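Local coordinates for protein chitinase (Thermococcus kodakarensis KOD1, PDB 5DHD) that probably binds chitin through this chitin-binding domain, one part of a chitinase (EC 3.2.1.14) that hydrolyses the polysaccharide, at residues L90-G94 with Q95-A99. Sequence-based numbering, arbitrary orientation.
Sequences LYVDG and QLWDA. With PE3 (3,6,9,12,15,18,21,24,27,30,33,36,39-tridecaoxahentetracontane-1,41-diol), chain E.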
loop_
_atom_site.group_PDB
_atom_site.type_symbol
_atom_site.label_atom_id
_atom_site.label_comp_id
_atom_site.label_asym_id
_atom_site.label_seq_id
_atom_site.Cartn_x
_atom_site.Cartn_y
_atom_site.Cartn_z
ATOM N N LEU A 90 0.718 0.061 7.210
ATOM C CA LEU A 90 1.006 1.481 7.026
ATOM C C LEU A 90 1.909 1.962 8.154
ATOM O O LEU A 90 1.525 1.943 9.326
ATOM C CB LEU A 90 -0.268 2.320 7.014
ATOM C CG LEU A 90 -0.055 3.848 7.082
ATOM C CD1 LEU A 90 0.677 4.373 5.841
ATOM C CD2 LEU A 90 -1.426 4.523 7.238
ATOM N N TYR A 91 3.112 2.386 7.784
ATOM C CA TYR A 91 4.086 2.896 8.737
ATOM C C TYR A 91 4.332 4.374 8.512
ATOM O O TYR A 91 4.524 4.818 7.382
ATOM C CB TYR A 91 5.423 2.163 8.621
ATOM C CG TYR A 91 5.412 0.781 9.224
ATOM C CD1 TYR A 91 5.635 0.598 10.593
ATOM C CD2 TYR A 91 5.139 -0.345 8.441
ATOM C CE1 TYR A 91 5.584 -0.681 11.165
ATOM C CE2 TYR A 91 5.089 -1.632 9.007
ATOM C CZ TYR A 91 5.312 -1.780 10.366
ATOM O OH TYR A 91 5.276 -3.034 10.936
ATOM N N VAL A 92 4.311 5.136 9.598
ATOM C CA VAL A 92 4.570 6.565 9.539
ATOM C C VAL A 92 5.556 6.873 10.657
ATOM O O VAL A 92 5.288 6.606 11.831
ATOM C CB VAL A 92 3.290 7.394 9.720
ATOM C CG1 VAL A 92 3.651 8.904 9.781
ATOM C CG2 VAL A 92 2.324 7.121 8.543
ATOM N N ASP A 93 6.707 7.415 10.271
ATOM C CA ASP A 93 7.764 7.757 11.211
ATOM C C ASP A 93 8.155 6.576 12.097
ATOM O O ASP A 93 8.411 6.735 13.292
ATOM C CB ASP A 93 7.355 8.982 12.037
ATOM C CG ASP A 93 7.179 10.233 11.169
ATOM O OD1 ASP A 93 7.823 10.301 10.101
ATOM O OD2 ASP A 93 6.409 11.145 11.538
ATOM N N GLY A 94 8.190 5.388 11.496
ATOM C CA GLY A 94 8.576 4.188 12.217
ATOM C C GLY A 94 7.511 3.493 13.044
ATOM O O GLY A 94 7.769 2.426 13.603
ATOM N N GLN A 95 6.321 4.080 13.134
ATOM C CA GLN A 95 5.243 3.479 13.913
ATOM C C GLN A 95 4.183 2.867 13.009
ATOM O O GLN A 95 3.899 3.394 11.930
ATOM C CB GLN A 95 4.567 4.529 14.785
ATOM C CG GLN A 95 5.477 5.191 15.801
ATOM C CD GLN A 95 4.698 6.083 16.748
ATOM O OE1 GLN A 95 4.624 7.301 16.569
ATOM N NE2 GLN A 95 4.093 5.472 17.759
ATOM N N LEU A 96 3.593 1.766 13.460
ATOM C CA LEU A 96 2.543 1.103 12.697
ATOM C C LEU A 96 1.231 1.835 12.954
ATOM O O LEU A 96 0.621 1.692 14.016
ATOM C CB LEU A 96 2.422 -0.373 13.105
ATOM C CG LEU A 96 1.338 -1.151 12.332
ATOM C CD1 LEU A 96 1.654 -1.186 10.847
ATOM C CD2 LEU A 96 1.264 -2.579 12.869
ATOM N N TRP A 97 0.802 2.631 11.981
ATOM C CA TRP A 97 -0.431 3.398 12.104
ATOM C C TRP A 97 -1.703 2.589 11.877
ATOM O O TRP A 97 -2.704 2.792 12.568
ATOM C CB TRP A 97 -0.420 4.590 11.139
ATOM C CG TRP A 97 0.254 5.816 11.680
ATOM C CD1 TRP A 97 1.296 5.856 12.574
ATOM C CD2 TRP A 97 -0.063 7.167 11.359
ATOM N NE1 TRP A 97 1.635 7.168 12.836
ATOM C CE2 TRP A 97 0.820 7.993 12.103
ATOM C CE3 TRP A 97 -1.006 7.765 10.518
ATOM C CZ2 TRP A 97 0.778 9.391 12.026
ATOM C CZ3 TRP A 97 -1.050 9.156 10.442
ATOM C CH2 TRP A 97 -0.161 9.952 11.195
ATOM N N ASP A 98 -1.666 1.671 10.916
ATOM C CA ASP A 98 -2.847 0.882 10.602
ATOM C C ASP A 98 -2.409 -0.322 9.778
ATOM O O ASP A 98 -1.302 -0.345 9.240
ATOM C CB ASP A 98 -3.836 1.763 9.807
ATOM C CG ASP A 98 -5.297 1.344 9.985
ATOM O OD1 ASP A 98 -5.537 0.287 10.605
ATOM O OD2 ASP A 98 -6.190 2.083 9.509
ATOM N N ALA A 99 -3.274 -1.325 9.680
ATOM C CA ALA A 99 -2.949 -2.514 8.901
ATOM C C ALA A 99 -4.211 -3.186 8.382
ATOM O O ALA A 99 -5.286 -3.054 8.970
ATOM C CB ALA A 99 -2.106 -3.491 9.713
HETATM C C18 PE3 E . 7.954 -4.908 9.133
HETATM C C17 PE3 E . 8.418 -3.856 10.130
HETATM O O16 PE3 E . 8.353 -2.611 9.456
HETATM C C15 PE3 E . 8.753 -1.526 10.269
HETATM C C14 PE3 E . 8.650 -0.281 9.411
HETATM O O13 PE3 E . 9.709 -0.366 8.471
HETATM C C12 PE3 E . 9.622 0.760 7.618
HETATM C C11 PE3 E . 10.770 0.688 6.617
HETATM O O10 PE3 E . 10.815 -0.555 5.938
HETATM C C9 PE3 E . 11.916 -0.436 5.040
HETATM C C8 PE3 E . 12.149 -1.683 4.198
HETATM O O7 PE3 E . 11.886 -2.855 4.955
HETATM C C6 PE3 E . 12.102 -3.940 4.063
HETATM C C5 PE3 E . 11.881 -5.298 4.735
HETATM O O4 PE3 E . 10.748 -5.249 5.591
HETATM O O HOH W 1 4.142 8.180 13.867
#
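V92 and Q95 close a beta hairpin with a two-residue loop at the edge of an antiparallel sheet, strand 95-99 being outermost within the chain, in a beta-sandwich domain of the cellulose-binding type. Their backbones pair both ways, V92 N to Q95 O at 2.9 Å and Q95 N to V92 O, round a type I' turn. G94, the third residue of the turn, has a positive phi (83°), where a side chain would jam against the preceding carbonyl O. Further along, the register slips by one in a classic beta bulge: W97 and D98 both face L90, whose O accepts from W97 N at 2.8 Å while its N donates to D98 O.

Two aromatic contacts lie on opposite sides of the hairpin. On one, V92 sits over the indole of W97, its CB 3.5 Å from the centroid of the five-membered ring, a CH-pi contact. With CG1 anti to the backbone N (chi1 175°), V92 spreads its methyls over the indole, CG1 toward CZ2 and CG2 toward CD2; Y31 adds an edge-to-face contact with the same indole. On the other side, L96 CD1 lies over the Y91 ring, 3.9 Å from its centroid, while PE3 C14 rests against the opposite face. The ring is thus sandwiched between leucine and polyether in this crystal. Replacing Y91 by an alanine is likely to leave L96 CD1 without its aromatic partner and the polyether without the flat surface it lies against.

Beside the turn one water ties three groups together: it donates to V92 O at 2.8 Å and to Q95 OE1, and accepts from W97 NE1 at 2.9 Å.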